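Local coordinates for DNA replication licensing factor MCM related protein (Thermoplasma acidophilum, PDB 4ME3) that probably serves as an ATP-driven single-stranded DNA helicase in archaeal replication, represented here by its zinc-containing N-terminal domain, at residues A[20-30]-A[47-58]. Sequence-based numbering, arbitrary orientation.
Sequences LWRDFFRLYGY and LYVSFRDLEDYN
F24 and Y57 meet where helix 20-27 crosses helix 51-57 at 114°, the segment axes approaching to 10.8 Å, while strand 47-50 runs almost perpendicular to the first helix. Y57 is a knob in a hole formed by L20, D23, F24 and L27: F24 CB lies over one face of its ring, a CH-pi contact 3.9 Å from the centroid. With Y57 CG anti to the backbone N (chi1 169°), the phenol lies along the surface of the first helix, and its OH makes a weak hydrogen bond to L20 O, 2.8 Å away; a water links the same hydroxyl to the carboxylate of D23. The F24 ring in turn takes L54 CD2 over its centre, 3.6 Å from the centroid, and V49 CG1 obliquely, whereas the backbone carbon D53 C lies at its edge.

Past the Schellman motif that closes the helix at G29, Y30 brings its OH to the start of the second helix. There it accepts a nearly straight bond from S50 N (2.9 Å) and lies 2.7 Å from D53 OD2, a weak bond. Y28 OH donates to D56 OD2 at 2.5 Å, meeting the oxygen on its anti side, 21° out of the carboxylate plane, while Y28 CE1 packs 3.5 Å from Y57 CB. A leucine in place of Y28 would probably leave D56 without this hydroxyl partner and uncover part of the Y57 flank.

The contact thus joins the first helix to a strand-helix unit within the helical part of the MCM N-terminal domain. Strand 46-50 pairs in parallel with strand 97-101, whose L98 touches W21 and V49; helix 31-38 packs on F25 and L47, and helix 59-67 on L20, W21 and L54.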
ATOM      1  N   LEU A  20       8.459  -1.408 -18.129  1.00 15.30           N
ATOM      2  CA  LEU A  20       8.707  -2.802 -17.780  1.00 13.09           C
ATOM      3  C   LEU A  20       7.419  -3.502 -17.324  1.00 14.58           C
ATOM      4  O   LEU A  20       7.152  -4.642 -17.713  1.00 14.21           O
ATOM      5  CB  LEU A  20       9.792  -2.893 -16.705  1.00 17.23           C
ATOM      6  CG  LEU A  20      11.210  -2.599 -17.205  1.00 20.91           C
ATOM      7  CD1 LEU A  20      12.152  -2.305 -16.050  1.00 24.46           C
ATOM      8  CD2 LEU A  20      11.735  -3.759 -18.029  1.00 22.65           C
ATOM      9  N   TRP A  21       6.621  -2.824 -16.505  1.00 14.30           N
ATOM     10  CA  TRP A  21       5.333  -3.376 -16.086  1.00 11.78           C
ATOM     11  C   TRP A  21       4.415  -3.587 -17.283  1.00 11.86           C
ATOM     12  O   TRP A  21       3.742  -4.611 -17.386  1.00 14.32           O
ATOM     13  CB  TRP A  21       4.634  -2.453 -15.087  1.00 12.36           C
ATOM     14  CG  TRP A  21       5.084  -2.619 -13.669  1.00 13.55           C
ATOM     15  CD1 TRP A  21       5.740  -1.698 -12.905  1.00 14.68           C
ATOM     16  CD2 TRP A  21       4.910  -3.776 -12.842  1.00 12.26           C
ATOM     17  NE1 TRP A  21       5.986  -2.210 -11.655  1.00 12.11           N
ATOM     18  CE2 TRP A  21       5.484  -3.483 -11.589  1.00 10.19           C
ATOM     19  CE3 TRP A  21       4.325  -5.027 -13.038  1.00 11.09           C
ATOM     20  CZ2 TRP A  21       5.485  -4.395 -10.535  1.00 11.42           C
ATOM     21  CZ3 TRP A  21       4.328  -5.933 -11.993  1.00 13.71           C
ATOM     22  CH2 TRP A  21       4.903  -5.613 -10.758  1.00 10.92           C
ATOM     23  N   ARG A  22       4.372  -2.606 -18.179  1.00 13.43           N
ATOM     24  CA  ARG A  22       3.490  -2.681 -19.341  1.00 15.38           C
ATOM     25  C   ARG A  22       3.738  -3.950 -20.153  1.00 14.71           C
ATOM     26  O   ARG A  22       2.801  -4.670 -20.495  1.00 15.16           O
ATOM     27  CB  ARG A  22       3.666  -1.453 -20.237  1.00 16.76           C
ATOM     28  CG  ARG A  22       3.051  -0.187 -19.671  1.00 19.48           C
ATOM     29  CD  ARG A  22       2.953   0.909 -20.719  1.00 26.79           C
ATOM     30  NE  ARG A  22       2.575   2.186 -20.125  1.00 25.54           N
ATOM     31  CZ  ARG A  22       3.437   3.067 -19.626  1.00 30.02           C
ATOM     32  NH1 ARG A  22       4.741   2.824 -19.650  1.00 39.53           N
ATOM     33  NH2 ARG A  22       2.995   4.202 -19.101  1.00 39.45           N
ATOM     34  N   ASP A  23       5.000  -4.217 -20.463  1.00 12.97           N
ATOM     35  CA  ASP A  23       5.347  -5.404 -21.231  1.00 14.58           C
ATOM     36  C   ASP A  23       5.043  -6.669 -20.439  1.00 19.79           C
ATOM     37  O   ASP A  23       4.592  -7.668 -20.997  1.00 14.67           O
ATOM     38  CB  ASP A  23       6.824  -5.379 -21.613  1.00 16.16           C
ATOM     39  CG  ASP A  23       7.104  -4.529 -22.827  1.00 22.98           C
ATOM     40  OD1 ASP A  23       6.147  -4.181 -23.548  1.00 28.67           O
ATOM     41  OD2 ASP A  23       8.292  -4.218 -23.056  1.00 27.72           O
ATOM     42  N   PHE A  24       5.290  -6.626 -19.133  1.00 14.42           N
ATOM     43  CA  PHE A  24       5.067  -7.794 -18.290  1.00 11.65           C
ATOM     44  C   PHE A  24       3.603  -8.229 -18.287  1.00 13.34           C
ATOM     45  O   PHE A  24       3.292  -9.405 -18.488  1.00 11.69           O
ATOM     46  CB  PHE A  24       5.518  -7.529 -16.851  1.00 10.97           C
ATOM     47  CG  PHE A  24       5.113  -8.611 -15.901  1.00  9.40           C
ATOM     48  CD1 PHE A  24       5.802  -9.813 -15.870  1.00 12.47           C
ATOM     49  CD2 PHE A  24       4.025  -8.445 -15.063  1.00  9.80           C
ATOM     50  CE1 PHE A  24       5.420 -10.821 -15.008  1.00 11.52           C
ATOM     51  CE2 PHE A  24       3.636  -9.450 -14.204  1.00 11.95           C
ATOM     52  CZ  PHE A  24       4.336 -10.640 -14.174  1.00 10.80           C
ATOM     53  N   PHE A  25       2.704  -7.279 -18.047  1.00 12.73           N
ATOM     54  CA  PHE A  25       1.286  -7.593 -17.943  1.00 12.94           C
ATOM     55  C   PHE A  25       0.811  -8.279 -19.218  1.00 16.47           C
ATOM     56  O   PHE A  25       0.052  -9.247 -19.168  1.00 15.32           O
ATOM     57  CB  PHE A  25       0.461  -6.327 -17.702  1.00 13.95           C
ATOM     58  CG  PHE A  25       0.615  -5.741 -16.324  1.00 12.43           C
ATOM     59  CD1 PHE A  25       0.655  -6.555 -15.199  1.00 13.46           C
ATOM     60  CD2 PHE A  25       0.705  -4.371 -16.153  1.00 14.15           C
ATOM     61  CE1 PHE A  25       0.792  -6.008 -13.939  1.00 13.28           C
ATOM     62  CE2 PHE A  25       0.843  -3.820 -14.894  1.00 12.22           C
ATOM     63  CZ  PHE A  25       0.882  -4.642 -13.786  1.00 12.27           C
ATOM     64  N   ARG A  26       1.270  -7.778 -20.360  1.00 16.76           N
ATOM     65  CA  ARG A  26       0.877  -8.339 -21.649  1.00 17.01           C
ATOM     66  C   ARG A  26       1.511  -9.706 -21.884  1.00 15.58           C
ATOM     67  O   ARG A  26       0.815 -10.685 -22.163  1.00 15.38           O
ATOM     68  CB  ARG A  26       1.271  -7.393 -22.786  1.00 17.71           C
ATOM     69  CG  ARG A  26       0.737  -7.829 -24.140  1.00 25.85           C
ATOM     70  CD  ARG A  26       1.276  -6.978 -25.281  1.00 37.46           C
ATOM     71  NE  ARG A  26       2.244  -5.975 -24.840  1.00 39.81           N
ATOM     72  CZ  ARG A  26       1.930  -4.749 -24.430  1.00 44.45           C
ATOM     73  NH1 ARG A  26       0.663  -4.350 -24.384  1.00 44.58           N
ATOM     74  NH2 ARG A  26       2.889  -3.913 -24.056  1.00 45.48           N
ATOM     75  N   LEU A  27       2.835  -9.763 -21.773  1.00 13.38           N
ATOM     76  CA  LEU A  27       3.589 -10.982 -22.056  1.00 12.74           C
ATOM     77  C   LEU A  27       3.096 -12.180 -21.261  1.00 19.63           C
ATOM     78  O   LEU A  27       2.996 -13.281 -21.796  1.00 17.04           O
ATOM     79  CB  LEU A  27       5.072 -10.776 -21.747  1.00 16.92           C
ATOM     80  CG  LEU A  27       5.984 -10.303 -22.871  1.00 28.74           C
ATOM     81  CD1 LEU A  27       7.380 -10.100 -22.310  1.00 22.65           C
ATOM     82  CD2 LEU A  27       6.003 -11.304 -24.024  1.00 20.18           C
ATOM     83  N   TYR A  28       2.796 -11.973 -19.980  1.00 13.71           N
ATOM     84  CA  TYR A  28       2.447 -13.086 -19.101  1.00 12.89           C
ATOM     85  C   TYR A  28       0.946 -13.287 -18.908  1.00 14.68           C
ATOM     86  O   TYR A  28       0.522 -14.066 -18.053  1.00 16.43           O
ATOM     87  CB  TYR A  28       3.188 -12.956 -17.767  1.00 13.97           C
ATOM     88  CG  TYR A  28       4.621 -13.398 -17.919  1.00 13.99           C
ATOM     89  CD1 TYR A  28       5.584 -12.532 -18.418  1.00 13.94           C
ATOM     90  CD2 TYR A  28       4.999 -14.699 -17.627  1.00 17.06           C
ATOM     91  CE1 TYR A  28       6.883 -12.940 -18.589  1.00 16.13           C
ATOM     92  CE2 TYR A  28       6.301 -15.115 -17.796  1.00 15.41           C
ATOM     93  CZ  TYR A  28       7.237 -14.232 -18.278  1.00 15.88           C
ATOM     94  OH  TYR A  28       8.536 -14.642 -18.453  1.00 19.10           O
ATOM     95  N   GLY A  29       0.150 -12.598 -19.724  1.00 15.48           N
ATOM     96  CA  GLY A  29      -1.266 -12.895 -19.847  1.00 20.61           C
ATOM     97  C   GLY A  29      -2.147 -12.319 -18.758  1.00 18.92           C
ATOM     98  O   GLY A  29      -3.221 -12.853 -18.480  1.00 21.34           O
ATOM     99  N   TYR A  30      -1.707 -11.227 -18.143  1.00 16.79           N
ATOM    100  CA  TYR A  30      -2.475 -10.606 -17.068  1.00 16.43           C
ATOM    101  C   TYR A  30      -3.577  -9.693 -17.606  1.00 21.29           C
ATOM    102  O   TYR A  30      -4.516  -9.357 -16.890  1.00 18.06           O
ATOM    103  CB  TYR A  30      -1.548  -9.833 -16.126  1.00 15.76           C
ATOM    104  CG  TYR A  30      -0.781 -10.734 -15.180  1.00 14.45           C
ATOM    105  CD1 TYR A  30      -1.344 -11.149 -13.980  1.00 16.86           C
ATOM    106  CD2 TYR A  30       0.494 -11.183 -15.495  1.00 14.98           C
ATOM    107  CE1 TYR A  30      -0.656 -11.982 -13.119  1.00 14.10           C
ATOM    108  CE2 TYR A  30       1.193 -12.015 -14.635  1.00 13.37           C
ATOM    109  CZ  TYR A  30       0.614 -12.409 -13.451  1.00 15.39           C
ATOM    110  OH  TYR A  30       1.309 -13.242 -12.603  1.00 16.61           O
ATOM    111  N   LEU A  47      -5.100  -6.745  -7.907  1.00 13.70           N
ATOM    112  CA  LEU A  47      -4.530  -7.748  -8.795  1.00 14.50           C
ATOM    113  C   LEU A  47      -3.345  -8.397  -8.101  1.00 12.23           C
ATOM    114  O   LEU A  47      -2.467  -7.701  -7.604  1.00 13.24           O
ATOM    115  CB  LEU A  47      -4.054  -7.110 -10.103  1.00 10.19           C
ATOM    116  CG  LEU A  47      -3.372  -8.079 -11.074  1.00 14.38           C
ATOM    117  CD1 LEU A  47      -4.377  -9.067 -11.643  1.00 16.18           C
ATOM    118  CD2 LEU A  47      -2.657  -7.326 -12.193  1.00 18.76           C
ATOM    119  N   TYR A  48      -3.333  -9.725  -8.063  1.00 11.51           N
ATOM    120  CA  TYR A  48      -2.174 -10.469  -7.586  1.00 12.16           C
ATOM    121  C   TYR A  48      -1.292 -10.880  -8.755  1.00 14.81           C
ATOM    122  O   TYR A  48      -1.772 -11.456  -9.731  1.00 13.67           O
ATOM    123  CB  TYR A  48      -2.618 -11.711  -6.821  1.00 14.94           C
ATOM    124  CG  TYR A  48      -3.180 -11.394  -5.458  1.00 14.27           C
ATOM    125  CD1 TYR A  48      -2.352 -11.330  -4.348  1.00 15.06           C
ATOM    126  CD2 TYR A  48      -4.533 -11.151  -5.281  1.00 20.18           C
ATOM    127  CE1 TYR A  48      -2.854 -11.031  -3.097  1.00 18.38           C
ATOM    128  CE2 TYR A  48      -5.045 -10.850  -4.029  1.00 17.14           C
ATOM    129  CZ  TYR A  48      -4.199 -10.795  -2.945  1.00 18.29           C
ATOM    130  OH  TYR A  48      -4.701 -10.498  -1.696  1.00 17.07           O
ATOM    131  N   VAL A  49      -0.001 -10.586  -8.647  1.00 12.93           N
ATOM    132  CA  VAL A  49       0.970 -10.973  -9.665  1.00 13.55           C
ATOM    133  C   VAL A  49       1.949 -11.978  -9.077  1.00 14.69           C
ATOM    134  O   VAL A  49       2.442 -11.800  -7.964  1.00 16.00           O
ATOM    135  CB  VAL A  49       1.743  -9.754 -10.201  1.00 19.62           C
ATOM    136  CG1 VAL A  49       2.929 -10.194 -11.035  1.00 25.25           C
ATOM    137  CG2 VAL A  49       0.815  -8.854 -11.011  1.00 18.50           C
ATOM    138  N   SER A  50       2.229 -13.036  -9.827  1.00 11.72           N
ATOM    139  CA  SER A  50       3.098 -14.099  -9.340  1.00 12.55           C
ATOM    140  C   SER A  50       4.561 -13.695  -9.431  1.00 15.10           C
ATOM    141  O   SER A  50       5.034 -13.275 -10.485  1.00 12.21           O
ATOM    142  CB  SER A  50       2.869 -15.379 -10.143  1.00 19.09           C
ATOM    143  OG  SER A  50       3.751 -16.399  -9.717  1.00 19.03           O
ATOM    144  N   PHE A  51       5.293 -13.823  -8.332  1.00 11.97           N
ATOM    145  CA  PHE A  51       6.707 -13.500  -8.365  1.00 13.30           C
ATOM    146  C   PHE A  51       7.448 -14.463  -9.290  1.00 15.09           C
ATOM    147  O   PHE A  51       8.487 -14.115  -9.848  1.00 18.24           O
ATOM    148  CB  PHE A  51       7.322 -13.527  -6.968  1.00 15.26           C
ATOM    149  CG  PHE A  51       8.703 -12.961  -6.924  1.00 13.44           C
ATOM    150  CD1 PHE A  51       8.900 -11.589  -6.963  1.00 13.89           C
ATOM    151  CD2 PHE A  51       9.808 -13.792  -6.879  1.00 22.09           C
ATOM    152  CE1 PHE A  51      10.170 -11.058  -6.935  1.00 17.60           C
ATOM    153  CE2 PHE A  51      11.085 -13.264  -6.857  1.00 23.09           C
ATOM    154  CZ  PHE A  51      11.264 -11.896  -6.883  1.00 22.10           C
ATOM    155  N   ARG A  52       6.903 -15.664  -9.455  1.00 16.56           N
ATOM    156  CA  ARG A  52       7.478 -16.652 -10.364  1.00 22.80           C
ATOM    157  C   ARG A  52       7.477 -16.119 -11.793  1.00 18.69           C
ATOM    158  O   ARG A  52       8.433 -16.323 -12.544  1.00 18.10           O
ATOM    159  CB  ARG A  52       6.680 -17.957 -10.323  1.00 25.58           C
ATOM    160  CG  ARG A  52       6.543 -18.595  -8.948  1.00 33.37           C
ATOM    161  CD  ARG A  52       5.389 -19.590  -8.942  1.00 39.09           C
ATOM    162  NE  ARG A  52       5.183 -20.206  -7.633  1.00 48.77           N
ATOM    163  CZ  ARG A  52       4.070 -20.837  -7.266  1.00 46.05           C
ATOM    164  NH1 ARG A  52       3.043 -20.933  -8.102  1.00 49.18           N
ATOM    165  NH2 ARG A  52       3.977 -21.366  -6.055  1.00 53.26           N
ATOM    166  N   ASP A  53       6.389 -15.453 -12.169  1.00 14.08           N
ATOM    167  CA  ASP A  53       6.293 -14.828 -13.486  1.00 11.94           C
ATOM    168  C   ASP A  53       7.275 -13.666 -13.606  1.00 12.66           C
ATOM    169  O   ASP A  53       7.953 -13.522 -14.621  1.00 15.38           O
ATOM    170  CB  ASP A  53       4.866 -14.341 -13.753  1.00 12.92           C
ATOM    171  CG  ASP A  53       3.886 -15.482 -13.969  1.00 16.70           C
ATOM    172  OD1 ASP A  53       4.337 -16.620 -14.215  1.00 18.87           O
ATOM    173  OD2 ASP A  53       2.664 -15.234 -13.899  1.00 16.26           O
ATOM    174  N   LEU A  54       7.349 -12.832 -12.572  1.00 12.30           N
ATOM    175  CA  LEU A  54       8.260 -11.691 -12.588  1.00 10.58           C
ATOM    176  C   LEU A  54       9.713 -12.130 -12.757  1.00 13.13           C
ATOM    177  O   LEU A  54      10.458 -11.548 -13.543  1.00 16.28           O
ATOM    178  CB  LEU A  54       8.103 -10.861 -11.310  1.00 12.13           C
ATOM    179  CG  LEU A  54       6.810 -10.048 -11.212  1.00 11.43           C
ATOM    180  CD1 LEU A  54       6.570  -9.578  -9.780  1.00 15.02           C
ATOM    181  CD2 LEU A  54       6.835  -8.856 -12.164  1.00 10.69           C
ATOM    182  N   GLU A  55      10.118 -13.152 -12.009  1.00 15.78           N
ATOM    183  CA  GLU A  55      11.479 -13.682 -12.118  1.00 17.65           C
ATOM    184  C   GLU A  55      11.768 -14.196 -13.527  1.00 19.50           C
ATOM    185  O   GLU A  55      12.847 -13.962 -14.076  1.00 18.22           O
ATOM    186  CB  GLU A  55      11.698 -14.812 -11.109  1.00 21.52           C
ATOM    187  CG  GLU A  55      12.638 -14.447  -9.972  1.00 43.87           C
ATOM    188  CD  GLU A  55      12.807 -15.573  -8.971  1.00 44.34           C
ATOM    189  OE1 GLU A  55      11.981 -16.512  -8.981  1.00 44.72           O
ATOM    190  OE2 GLU A  55      13.767 -15.519  -8.175  1.00 52.60           O
ATOM    191  N   ASP A  56      10.799 -14.898 -14.102  1.00 18.81           N
ATOM    192  CA  ASP A  56      10.935 -15.453 -15.445  1.00 16.42           C
ATOM    193  C   ASP A  56      11.055 -14.343 -16.485  1.00 21.62           C
ATOM    194  O   ASP A  56      11.734 -14.492 -17.504  1.00 18.34           O
ATOM    195  CB  ASP A  56       9.727 -16.332 -15.767  1.00 18.99           C
ATOM    196  CG  ASP A  56       9.963 -17.227 -16.959  1.00 29.14           C
ATOM    197  OD1 ASP A  56      10.764 -18.178 -16.831  1.00 23.13           O
ATOM    198  OD2 ASP A  56       9.342 -16.989 -18.018  1.00 20.91           O
ATOM    199  N   TYR A  57      10.384 -13.231 -16.212  1.00 15.70           N
ATOM    200  CA  TYR A  57      10.340 -12.086 -17.112  1.00 15.56           C
ATOM    201  C   TYR A  57      11.679 -11.361 -17.171  1.00 19.65           C
ATOM    202  O   TYR A  57      12.243 -11.150 -18.243  1.00 16.24           O
ATOM    203  CB  TYR A  57       9.237 -11.135 -16.640  1.00 13.03           C
ATOM    204  CG  TYR A  57       9.221  -9.776 -17.295  1.00 12.62           C
ATOM    205  CD1 TYR A  57       9.163  -9.644 -18.675  1.00 13.34           C
ATOM    206  CD2 TYR A  57       9.229  -8.620 -16.525  1.00 14.66           C
ATOM    207  CE1 TYR A  57       9.132  -8.403 -19.269  1.00 15.71           C
ATOM    208  CE2 TYR A  57       9.198  -7.374 -17.110  1.00 13.26           C
ATOM    209  CZ  TYR A  57       9.150  -7.271 -18.483  1.00 14.76           C
ATOM    210  OH  TYR A  57       9.112  -6.033 -19.077  1.00 16.34           O
ATOM    211  N   ASN A  58      12.185 -10.986 -16.003  1.00 17.76           N
ATOM    212  CA  ASN A  58      13.422 -10.224 -15.899  1.00 18.62           C
ATOM    213  C   ASN A  58      13.863 -10.291 -14.449  1.00 26.64           C
ATOM    214  O   ASN A  58      13.240  -9.677 -13.588  1.00 16.95           O
ATOM    215  CB  ASN A  58      13.173  -8.777 -16.327  1.00 17.36           C
ATOM    216  CG  ASN A  58      14.415  -7.908 -16.240  1.00 26.93           C
ATOM    217  OD1 ASN A  58      15.193  -7.996 -15.289  1.00 25.58           O
ATOM    218  ND2 ASN A  58      14.595  -7.045 -17.231  1.00 39.83           N
TER
HETATM  219  O   HOH W   1      10.125  -4.752 -21.342  1.00 23.60           O